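Side-chain contacts in uncharacterized protein AsqI (Emericella nidulans, PDB 5YY3), which catalyses the zinc-dependent conversion of 4'-methoxycyclopenin into 4'-methoxyviridicatin, with release of methyl isocyanate, in the biosynthesis of the aspoquinolone mycotoxins: residues 139-144 / 185-190; 179-184 / 534-539; 450-455 / 539-544; 465-470 / 561-566. One frame throughout, in Å; residues are numbered along the deposited sequence.

Contact 1: residues 139-144 / 185-190; sequences PPLKNH and SHYYWH
Y187 is the one residue of the helical segment 185-190 that reaches across to 139-144, where L141 lies over its ring and the carbonyl of P139 meets its rim. Just before it on the helix, H186 is one of the zinc ligands. At Y187 the chain sends its phenol out toward the loop, CG standing anti to the backbone N (chi1 166°). One methyl of L141, CD1, sits almost over the middle of the ring in a CH-pi contact, 3.9 Å from the centroid of the Y187 ring and 13° off its normal. CB of L141 rests beside Y187 CD2 at 3.9 Å, so the leucine follows the ring from its centre to one side. The oxygen of P139 lies in the plane of the ring at its edge, 3.7 Å from Y187 CE2, and also accepts a hydrogen bond from R554. Beyond the ring, a water joins the two segments: it is 2.7 Å from Y187 OH and donates to P140 O at 3.2 Å. Helix 53-61 adds F61, which packs on both P139 and Y187. One turn after H186, H190 supplies a second zinc ligand. The helix that packs on the loop through Y187 thus carries two metal-binding histidines four residues apart, a hallmark of the tyrosinase and hemocyanin family; where that family typically holds a pair of coppers, H186 and H190 here bind a single zinc ion together with H218.

Contact 2: residues 179-184 / 534-539; sequences DYDLND and VARKMG
The guanidinium of R536 is enclosed on both faces and at its edge: the sulfur of M538 lies 3.5 Å above its plane, over the centre, the backbone oxygen of D181 lies over the opposite face, and D184 OD2 sits in the plane at the rim. The main bond runs from R536 NH1 to D184 OD2 at 2.7 Å, with an N-H...O angle of 156°; it uses the anti lone pair of the carboxylate, whose plane stands 76° from that of the guanidinium. NH1 also donates to R554 O. R536 NH2 adds two weak bonds, to D184 OD2 at 3.0 Å and to D181 OD1 at 3.1 Å. An extended chain from CG to NE carries the arginine head to the helix, where D181 and D184, one turn apart, both direct their CB toward it. R536 NE donates to a water, which is 2.7 Å from G539 O and lies near D181 OD1 as well. At the start of the same helix D179 is the N-cap, its OD1 accepting from L182 N at 2.9 Å. Further charges close the network: K461 bridges to D181 OD2 and D179 OD2, R554 to D184 OD1. With three basic groups among three aspartates in a buried place, the charges probably offset one another in large part, which would be expected to keep the carboxylates ionised and tie the zinc-binding helix electrostatically to the Ig-like region.

Contact 3: residues 450-455 / 539-544; sequences PPAVNF and GNYGEP
This is an aromatic packing contact between two loops of the Ig-like region, one following strand 443-449 and the other following strand 523-528. Y541 does most of the touching: one side of its phenol runs along both F455, near the CB and CD1 end, and A452, near the hydroxyl end. The two rings meet obliquely, their centroids 4.6 Å apart and their planes at 40°. A chi1 of -49° is part of what brings Y541 CD1 over one face of the F455 ring, displaced toward its rim and 3.7 Å from F455 CG, while Y541 CB lies over that face too, making a CH-pi contact 4.2 Å from the centroid of the F455 ring. At the far end, the methyl of A452 lies 3.6 Å from Y541 CZ. The hydroxyl is held by E457, whose OE1 also accepts from the backbone N of A452, so one carboxylate oxygen joins the two segments. K142 makes a cation-pi contact with F455 and K461 with Y541, while Y180 meets F455 edge-to-face. N156 of the second subunit packs on F455. The arrangement is that of long connecting loops between the strands of an Ig-like domain, folded here against the helical domain beside a subunit interface.

Contact 4: residues 465-470 / 561-566; sequences EPYEWN and LMLPVG
Y467 extends its ring from the strand into the bend at M562 and L563, meeting one residue with its hydroxyl end and the other with its flank. Its first torsion is 73°, which puts CG between the backbone N and the carbonyl carbon, and a chi2 of 85° stands the ring nearly perpendicular to the plane of CA, CB and CG. The side chain of L563 runs past it in the opposite direction. CD1 of L563 does the touching, 3.5 Å from Y467 CE2, approaching neither squarely over the face nor at the edge, and CD2 follows at 4.0 Å from Y467 CD2. M562 crosses the tyrosine at about a right angle. Its chain folds at both chi2 and chi3, and this curl brings the terminal methyl round to the phenol, while CB stays close to the ring plane, 3.9 Å from Y467 OH. Away from the tyrosine, L563 packs on I444 and T446 of strand 443-449. Strand 461-475, which carries Y467, pairs antiparallel with 422-431, 443-449 and 523-528, and the loop of M562 and L563 precedes strand 571-580; R224 of helix 210-231 donates to M562 O, placing the contact between this sheet and the helical domain.

Contacts 2 and 4 are buried, whereas contacts 1 and 3 are only partly so, contact 3 alone meeting a second subunit. Contacts 1 and 2 share helix 180-193, and D184 joins them by a probable hydrogen bond to the backbone N of L141. Contacts 2 and 3 share G539, and the carboxylate of D181 probably receives the backbone N of both Y541 and G542. Their chemistry differs: contact 2 is ionic and lies where the helical and Ig-like regions meet, while the others set a tyrosine ring against apolar groups, with a bridging water in contact 1. Contact 4 stands farthest from contact 1, about 24 Å between centres, beside the sheet.

Contact 1: residues 139-144 / 185-190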
# COMPACT_ATOMS: atom_id res chain seq x y z
N PRO A 139 18.05 -1.02 38.92
CA PRO A 139 16.59 -0.97 38.78
C PRO A 139 16.11 -1.42 37.40
O PRO A 139 16.88 -1.42 36.44
CB PRO A 139 16.26 0.52 39.00
CG PRO A 139 17.43 1.06 39.76
CD PRO A 139 18.63 0.30 39.24
N PRO A 140 14.84 -1.82 37.31
CA PRO A 140 14.18 -2.00 36.02
C PRO A 140 14.34 -0.76 35.15
O PRO A 140 14.38 0.34 35.68
CB PRO A 140 12.71 -2.21 36.41
CG PRO A 140 12.78 -2.86 37.77
CD PRO A 140 14.00 -2.27 38.44
N LEU A 141 14.45 -0.93 33.83
CA LEU A 141 14.49 0.21 32.93
C LEU A 141 13.29 1.12 33.15
O LEU A 141 13.35 2.32 32.89
CB LEU A 141 14.53 -0.24 31.46
CG LEU A 141 14.40 0.84 30.38
CD1 LEU A 141 15.60 1.74 30.40
CD2 LEU A 141 14.20 0.23 28.99
N LYS A 142 12.20 0.53 33.65
CA LYS A 142 10.97 1.28 33.86
C LYS A 142 11.16 2.40 34.88
O LYS A 142 10.42 3.38 34.86
CB LYS A 142 9.84 0.37 34.32
CG LYS A 142 8.49 1.03 34.02
CD LYS A 142 7.37 0.69 35.01
CE LYS A 142 6.16 1.65 34.85
NZ LYS A 142 6.59 3.00 34.38
N ASN A 143 12.15 2.28 35.76
CA ASN A 143 12.39 3.31 36.75
C ASN A 143 13.14 4.52 36.21
O ASN A 143 13.22 5.54 36.88
CB ASN A 143 13.16 2.75 37.96
CG ASN A 143 12.31 1.84 38.83
OD1 ASN A 143 11.20 1.46 38.46
ND2 ASN A 143 12.82 1.52 40.02
N HIS A 144 13.70 4.39 35.00
CA HIS A 144 14.50 5.45 34.41
C HIS A 144 13.66 6.72 34.28
O HIS A 144 12.47 6.64 33.96
CB HIS A 144 15.04 5.00 33.06
CG HIS A 144 16.06 5.93 32.47
ND1 HIS A 144 15.73 7.15 31.92
CD2 HIS A 144 17.41 5.81 32.36
CE1 HIS A 144 16.83 7.74 31.49
NE2 HIS A 144 17.86 6.96 31.75
N SER A 185 16.33 -5.63 28.51
CA SER A 185 17.41 -6.61 28.37
C SER A 185 18.70 -5.98 27.83
O SER A 185 19.81 -6.26 28.31
CB SER A 185 16.98 -7.75 27.44
OG SER A 185 18.11 -8.40 26.90
N HIS A 186 18.55 -5.14 26.82
CA HIS A 186 19.66 -4.47 26.17
C HIS A 186 20.34 -3.52 27.16
O HIS A 186 21.56 -3.35 27.16
CB HIS A 186 19.16 -3.71 24.95
CG HIS A 186 20.19 -2.86 24.27
ND1 HIS A 186 21.09 -3.36 23.36
CD2 HIS A 186 20.43 -1.52 24.35
CE1 HIS A 186 21.85 -2.38 22.91
NE2 HIS A 186 21.46 -1.25 23.49
N TYR A 187 19.52 -2.92 28.00
CA TYR A 187 19.94 -1.93 28.99
C TYR A 187 20.82 -2.58 30.05
O TYR A 187 21.86 -2.05 30.42
CB TYR A 187 18.69 -1.30 29.58
CG TYR A 187 18.80 -0.48 30.85
CD1 TYR A 187 19.27 0.83 30.82
CD2 TYR A 187 18.32 -0.99 32.05
CE1 TYR A 187 19.31 1.60 31.97
CE2 TYR A 187 18.35 -0.23 33.21
CZ TYR A 187 18.84 1.07 33.16
OH TYR A 187 18.88 1.81 34.32
N TYR A 188 20.42 -3.76 30.50
CA TYR A 188 21.22 -4.49 31.46
C TYR A 188 22.46 -5.08 30.79
O TYR A 188 23.52 -5.16 31.40
CB TYR A 188 20.38 -5.59 32.14
CG TYR A 188 21.14 -6.41 33.18
CD1 TYR A 188 21.66 -5.81 34.33
CD2 TYR A 188 21.34 -7.78 33.01
CE1 TYR A 188 22.37 -6.56 35.28
CE2 TYR A 188 22.04 -8.53 33.96
CZ TYR A 188 22.55 -7.92 35.09
OH TYR A 188 23.23 -8.68 36.02
N TRP A 189 22.33 -5.47 29.53
CA TRP A 189 23.43 -6.11 28.82
C TRP A 189 24.68 -5.23 28.83
O TRP A 189 25.79 -5.71 29.00
CB TRP A 189 23.05 -6.43 27.37
CG TRP A 189 24.04 -7.30 26.65
CD1 TRP A 189 24.07 -8.66 26.65
CD2 TRP A 189 25.13 -6.88 25.81
NE1 TRP A 189 25.11 -9.11 25.86
CE2 TRP A 189 25.77 -8.04 25.34
CE3 TRP A 189 25.61 -5.63 25.41
CZ2 TRP A 189 26.88 -7.99 24.50
CZ3 TRP A 189 26.73 -5.59 24.57
CH2 TRP A 189 27.34 -6.76 24.13
N HIS A 190 24.47 -3.94 28.65
CA HIS A 190 25.59 -3.02 28.59
C HIS A 190 26.22 -2.87 29.96
O HIS A 190 27.44 -2.74 30.07
CB HIS A 190 25.14 -1.69 27.99
CG HIS A 190 24.95 -1.76 26.51
ND1 HIS A 190 25.91 -2.29 25.66
CD2 HIS A 190 23.91 -1.41 25.72
CE1 HIS A 190 25.47 -2.24 24.42
NE2 HIS A 190 24.26 -1.71 24.43
O HOH W 1 16.68 2.55 35.75

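Contact 2: residues 179-184 / 534-539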
# COMPACT_ATOMS: atom_id res chain seq x y z
N ASP A 179 9.86 -2.84 22.09
CA ASP A 179 9.49 -3.83 23.09
C ASP A 179 10.23 -3.56 24.40
O ASP A 179 11.46 -3.45 24.43
CB ASP A 179 9.76 -5.24 22.60
CG ASP A 179 9.37 -6.29 23.61
OD1 ASP A 179 10.12 -6.47 24.58
OD2 ASP A 179 8.31 -6.93 23.43
N TYR A 180 9.46 -3.42 25.48
CA TYR A 180 10.02 -3.09 26.78
C TYR A 180 11.10 -4.08 27.19
O TYR A 180 12.14 -3.69 27.71
CB TYR A 180 8.94 -3.05 27.89
CG TYR A 180 9.60 -2.87 29.24
CD1 TYR A 180 10.08 -1.62 29.62
CD2 TYR A 180 9.84 -3.96 30.08
CE1 TYR A 180 10.73 -1.44 30.83
CE2 TYR A 180 10.49 -3.78 31.30
CZ TYR A 180 10.94 -2.52 31.66
OH TYR A 180 11.58 -2.32 32.85
N ASP A 181 10.83 -5.37 27.00
CA ASP A 181 11.72 -6.38 27.53
C ASP A 181 12.97 -6.50 26.66
O ASP A 181 14.04 -6.82 27.17
CB ASP A 181 10.97 -7.71 27.68
CG ASP A 181 9.86 -7.63 28.72
OD1 ASP A 181 10.18 -7.67 29.93
OD2 ASP A 181 8.66 -7.51 28.35
N LEU A 182 12.85 -6.25 25.37
CA LEU A 182 14.06 -6.13 24.56
C LEU A 182 14.89 -4.96 25.09
O LEU A 182 16.09 -5.06 25.27
CB LEU A 182 13.74 -5.93 23.08
CG LEU A 182 14.90 -5.56 22.16
CD1 LEU A 182 15.97 -6.64 22.19
CD2 LEU A 182 14.41 -5.31 20.74
N ASN A 183 14.22 -3.85 25.36
CA ASN A 183 14.94 -2.67 25.77
C ASN A 183 15.51 -2.80 27.17
O ASN A 183 16.66 -2.39 27.41
CB ASN A 183 14.03 -1.45 25.67
CG ASN A 183 14.05 -0.84 24.30
OD1 ASN A 183 14.92 -0.02 23.99
ND2 ASN A 183 13.12 -1.25 23.44
N ASP A 184 14.75 -3.40 28.08
CA ASP A 184 15.30 -3.60 29.41
C ASP A 184 16.45 -4.60 29.35
O ASP A 184 17.45 -4.43 30.04
CB ASP A 184 14.26 -4.09 30.43
CG ASP A 184 14.89 -4.42 31.79
OD1 ASP A 184 15.28 -3.47 32.51
OD2 ASP A 184 15.04 -5.63 32.11
N VAL A 534 19.02 -19.50 25.70
CA VAL A 534 19.08 -18.21 25.01
C VAL A 534 18.15 -17.17 25.65
O VAL A 534 18.35 -15.96 25.52
CB VAL A 534 18.71 -18.43 23.51
CG1 VAL A 534 18.30 -17.15 22.81
CG2 VAL A 534 19.87 -19.13 22.79
N ALA A 535 17.16 -17.65 26.39
CA ALA A 535 16.05 -16.81 26.81
C ALA A 535 16.25 -16.10 28.15
O ALA A 535 16.84 -16.64 29.07
CB ALA A 535 14.78 -17.65 26.86
N ARG A 536 15.72 -14.89 28.23
CA ARG A 536 15.60 -14.13 29.47
C ARG A 536 14.52 -14.76 30.35
O ARG A 536 13.40 -14.97 29.90
CB ARG A 536 15.31 -12.66 29.12
CG ARG A 536 14.68 -11.78 30.17
CD ARG A 536 14.51 -10.39 29.57
NE ARG A 536 13.52 -9.54 30.23
CZ ARG A 536 13.83 -8.40 30.84
NH1 ARG A 536 15.09 -8.00 30.86
NH2 ARG A 536 12.89 -7.65 31.41
N LYS A 537 14.85 -15.11 31.59
CA LYS A 537 13.91 -15.88 32.40
C LYS A 537 12.99 -15.00 33.22
O LYS A 537 13.02 -15.01 34.45
CB LYS A 537 14.66 -16.85 33.32
CG LYS A 537 14.78 -18.22 32.72
CD LYS A 537 15.63 -18.21 31.49
CE LYS A 537 15.97 -19.61 31.05
NZ LYS A 537 17.21 -19.54 30.21
N MET A 538 12.16 -14.24 32.52
CA MET A 538 11.23 -13.35 33.16
C MET A 538 9.94 -13.40 32.37
O MET A 538 9.96 -13.73 31.18
CB MET A 538 11.78 -11.92 33.22
CG MET A 538 13.19 -11.82 33.80
SD MET A 538 13.89 -10.16 33.84
CE MET A 538 13.47 -9.69 35.52
N GLY A 539 8.83 -13.08 33.01
CA GLY A 539 7.60 -12.84 32.29
C GLY A 539 7.69 -11.47 31.65
O GLY A 539 8.72 -10.79 31.77
O HOH W 2 10.57 -10.60 29.86

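Contact 3: residues 450-455 / 539-544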
# COMPACT_ATOMS: atom_id res chain seq x y z
N PRO A 450 -2.10 -5.88 22.56
CA PRO A 450 -1.92 -4.45 22.79
C PRO A 450 -0.55 -4.11 23.38
O PRO A 450 -0.01 -4.85 24.21
CB PRO A 450 -3.04 -4.12 23.79
CG PRO A 450 -4.02 -5.25 23.68
CD PRO A 450 -3.19 -6.45 23.36
N PRO A 451 0.03 -2.99 22.95
CA PRO A 451 1.27 -2.56 23.60
C PRO A 451 0.93 -1.95 24.94
O PRO A 451 -0.19 -1.45 25.13
CB PRO A 451 1.83 -1.50 22.64
CG PRO A 451 0.59 -0.92 21.98
CD PRO A 451 -0.39 -2.09 21.86
N ALA A 452 1.87 -2.01 25.87
CA ALA A 452 1.74 -1.31 27.13
C ALA A 452 2.37 0.08 26.99
O ALA A 452 3.59 0.23 27.08
CB ALA A 452 2.39 -2.11 28.24
N VAL A 453 1.53 1.09 26.74
CA VAL A 453 2.00 2.44 26.42
C VAL A 453 2.78 3.08 27.56
O VAL A 453 3.72 3.84 27.32
CB VAL A 453 0.83 3.36 26.04
CG1 VAL A 453 1.33 4.72 25.65
CG2 VAL A 453 0.05 2.76 24.91
N ASN A 454 2.39 2.77 28.80
CA ASN A 454 3.11 3.26 29.97
C ASN A 454 4.53 2.68 30.08
O ASN A 454 5.39 3.26 30.73
CB ASN A 454 2.32 2.96 31.25
CG ASN A 454 1.98 1.48 31.39
OD1 ASN A 454 1.48 0.86 30.45
ND2 ASN A 454 2.28 0.90 32.55
N PHE A 455 4.75 1.51 29.46
CA PHE A 455 6.09 0.93 29.36
C PHE A 455 6.79 1.28 28.03
O PHE A 455 7.67 0.54 27.57
CB PHE A 455 6.03 -0.59 29.50
CG PHE A 455 5.86 -1.09 30.92
CD1 PHE A 455 4.60 -1.16 31.49
CD2 PHE A 455 6.95 -1.51 31.67
CE1 PHE A 455 4.43 -1.63 32.80
CE2 PHE A 455 6.79 -1.98 32.97
CZ PHE A 455 5.53 -2.04 33.53
N GLY A 539 8.83 -13.08 33.01
CA GLY A 539 7.60 -12.84 32.29
C GLY A 539 7.69 -11.47 31.65
O GLY A 539 8.72 -10.79 31.77
N ASN A 540 6.63 -11.05 30.96
CA ASN A 540 6.56 -9.71 30.38
C ASN A 540 6.80 -8.61 31.40
O ASN A 540 6.34 -8.72 32.55
CB ASN A 540 5.21 -9.47 29.72
CG ASN A 540 5.15 -10.00 28.31
OD1 ASN A 540 6.15 -10.50 27.77
ND2 ASN A 540 3.97 -9.92 27.70
N TYR A 541 7.51 -7.56 30.98
CA TYR A 541 7.78 -6.39 31.81
C TYR A 541 8.61 -6.73 33.05
O TYR A 541 8.43 -6.14 34.12
CB TYR A 541 6.46 -5.70 32.18
CG TYR A 541 5.61 -5.51 30.94
CD1 TYR A 541 6.01 -4.62 29.94
CD2 TYR A 541 4.45 -6.24 30.74
CE1 TYR A 541 5.27 -4.46 28.78
CE2 TYR A 541 3.70 -6.09 29.59
CZ TYR A 541 4.11 -5.20 28.61
OH TYR A 541 3.36 -5.05 27.47
N GLY A 542 9.52 -7.68 32.87
CA GLY A 542 10.48 -8.03 33.90
C GLY A 542 9.88 -8.70 35.13
O GLY A 542 10.52 -8.71 36.18
N GLU A 543 8.66 -9.23 35.01
CA GLU A 543 8.08 -10.04 36.09
C GLU A 543 8.88 -11.31 36.30
O GLU A 543 9.21 -12.00 35.33
CB GLU A 543 6.62 -10.39 35.80
CG GLU A 543 5.68 -9.20 35.84
CD GLU A 543 5.39 -8.74 37.25
OE1 GLU A 543 4.84 -9.55 38.04
OE2 GLU A 543 5.73 -7.58 37.58
N PRO A 544 9.19 -11.65 37.56
CA PRO A 544 10.11 -12.76 37.80
C PRO A 544 9.47 -14.11 37.54
O PRO A 544 8.25 -14.23 37.48
CB PRO A 544 10.46 -12.62 39.28
CG PRO A 544 9.54 -11.55 39.84
CD PRO A 544 8.53 -11.21 38.79

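Contact 4: residues 465-470 / 561-566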
# COMPACT_ATOMS: atom_id res chain seq x y z
N GLU A 465 2.37 -18.62 21.71
CA GLU A 465 1.87 -19.75 22.48
C GLU A 465 3.06 -20.59 22.89
O GLU A 465 4.06 -20.62 22.18
CB GLU A 465 0.87 -20.60 21.67
CG GLU A 465 -0.38 -19.87 21.23
CD GLU A 465 -1.14 -19.24 22.38
OE1 GLU A 465 -1.00 -19.71 23.54
OE2 GLU A 465 -1.88 -18.25 22.13
N PRO A 466 2.96 -21.25 24.06
CA PRO A 466 4.04 -22.09 24.57
C PRO A 466 4.47 -23.15 23.56
O PRO A 466 3.62 -23.83 22.97
CB PRO A 466 3.43 -22.74 25.81
CG PRO A 466 2.40 -21.74 26.26
CD PRO A 466 1.82 -21.18 24.99
N TYR A 467 5.78 -23.27 23.34
CA TYR A 467 6.29 -24.27 22.42
C TYR A 467 7.35 -25.14 23.11
O TYR A 467 7.81 -24.86 24.21
CB TYR A 467 6.86 -23.63 21.14
CG TYR A 467 8.19 -22.91 21.31
CD1 TYR A 467 9.39 -23.61 21.24
CD2 TYR A 467 8.24 -21.53 21.51
CE1 TYR A 467 10.61 -22.97 21.40
CE2 TYR A 467 9.47 -20.86 21.65
CZ TYR A 467 10.65 -21.59 21.60
OH TYR A 467 11.87 -20.96 21.75
N GLU A 468 7.72 -26.19 22.42
CA GLU A 468 8.77 -27.07 22.87
C GLU A 468 9.46 -27.60 21.64
O GLU A 468 8.91 -27.53 20.55
CB GLU A 468 8.21 -28.22 23.71
CG GLU A 468 7.57 -29.29 22.83
CD GLU A 468 6.91 -30.40 23.61
OE1 GLU A 468 6.23 -30.12 24.63
OE2 GLU A 468 7.11 -31.57 23.18
N TRP A 469 10.67 -28.10 21.77
CA TRP A 469 11.20 -28.89 20.70
C TRP A 469 11.63 -30.23 21.27
O TRP A 469 11.87 -30.36 22.49
CB TRP A 469 12.36 -28.18 19.98
CG TRP A 469 13.58 -27.92 20.81
CD1 TRP A 469 13.74 -26.95 21.75
CD2 TRP A 469 14.84 -28.62 20.75
NE1 TRP A 469 15.02 -26.99 22.28
CE2 TRP A 469 15.71 -28.01 21.68
CE3 TRP A 469 15.30 -29.71 19.99
CZ2 TRP A 469 17.03 -28.46 21.89
CZ3 TRP A 469 16.62 -30.15 20.19
CH2 TRP A 469 17.46 -29.52 21.13
N ASN A 470 11.69 -31.22 20.40
CA ASN A 470 12.26 -32.48 20.81
C ASN A 470 13.03 -33.09 19.64
O ASN A 470 12.87 -32.65 18.49
CB ASN A 470 11.19 -33.43 21.35
CG ASN A 470 10.05 -33.65 20.38
OD1 ASN A 470 10.17 -34.41 19.42
ND2 ASN A 470 8.92 -33.00 20.64
N LEU A 561 9.76 -12.71 22.40
CA LEU A 561 10.31 -12.48 21.07
C LEU A 561 11.10 -13.67 20.55
O LEU A 561 11.79 -13.56 19.54
CB LEU A 561 11.24 -11.25 21.05
CG LEU A 561 10.65 -9.93 21.53
CD1 LEU A 561 11.66 -8.81 21.36
CD2 LEU A 561 9.36 -9.63 20.77
N MET A 562 11.01 -14.81 21.25
CA MET A 562 11.83 -15.96 20.88
C MET A 562 11.50 -16.44 19.49
O MET A 562 12.38 -16.83 18.73
CB MET A 562 11.65 -17.10 21.89
CG MET A 562 12.49 -16.93 23.15
SD MET A 562 14.24 -17.17 22.82
CE MET A 562 14.26 -18.93 22.46
N LEU A 563 10.22 -16.37 19.15
CA LEU A 563 9.78 -16.77 17.82
C LEU A 563 9.65 -15.56 16.90
O LEU A 563 9.07 -14.56 17.29
CB LEU A 563 8.44 -17.51 17.90
CG LEU A 563 8.32 -19.02 17.77
CD1 LEU A 563 9.47 -19.75 18.38
CD2 LEU A 563 7.01 -19.47 18.37
N PRO A 564 10.20 -15.66 15.68
CA PRO A 564 9.81 -14.67 14.67
C PRO A 564 8.29 -14.64 14.55
O PRO A 564 7.68 -15.68 14.74
CB PRO A 564 10.45 -15.21 13.39
CG PRO A 564 11.68 -15.93 13.90
CD PRO A 564 11.25 -16.57 15.19
N VAL A 565 7.70 -13.48 14.28
CA VAL A 565 6.25 -13.31 14.30
C VAL A 565 5.52 -14.24 13.30
O VAL A 565 4.40 -14.69 13.56
CB VAL A 565 5.88 -11.82 14.05
CG1 VAL A 565 6.31 -11.36 12.66
CG2 VAL A 565 4.38 -11.56 14.27
N GLY A 566 6.16 -14.56 12.17
CA GLY A 566 5.57 -15.44 11.18
C GLY A 566 4.56 -14.75 10.28
O GLY A 566 4.47 -13.52 10.25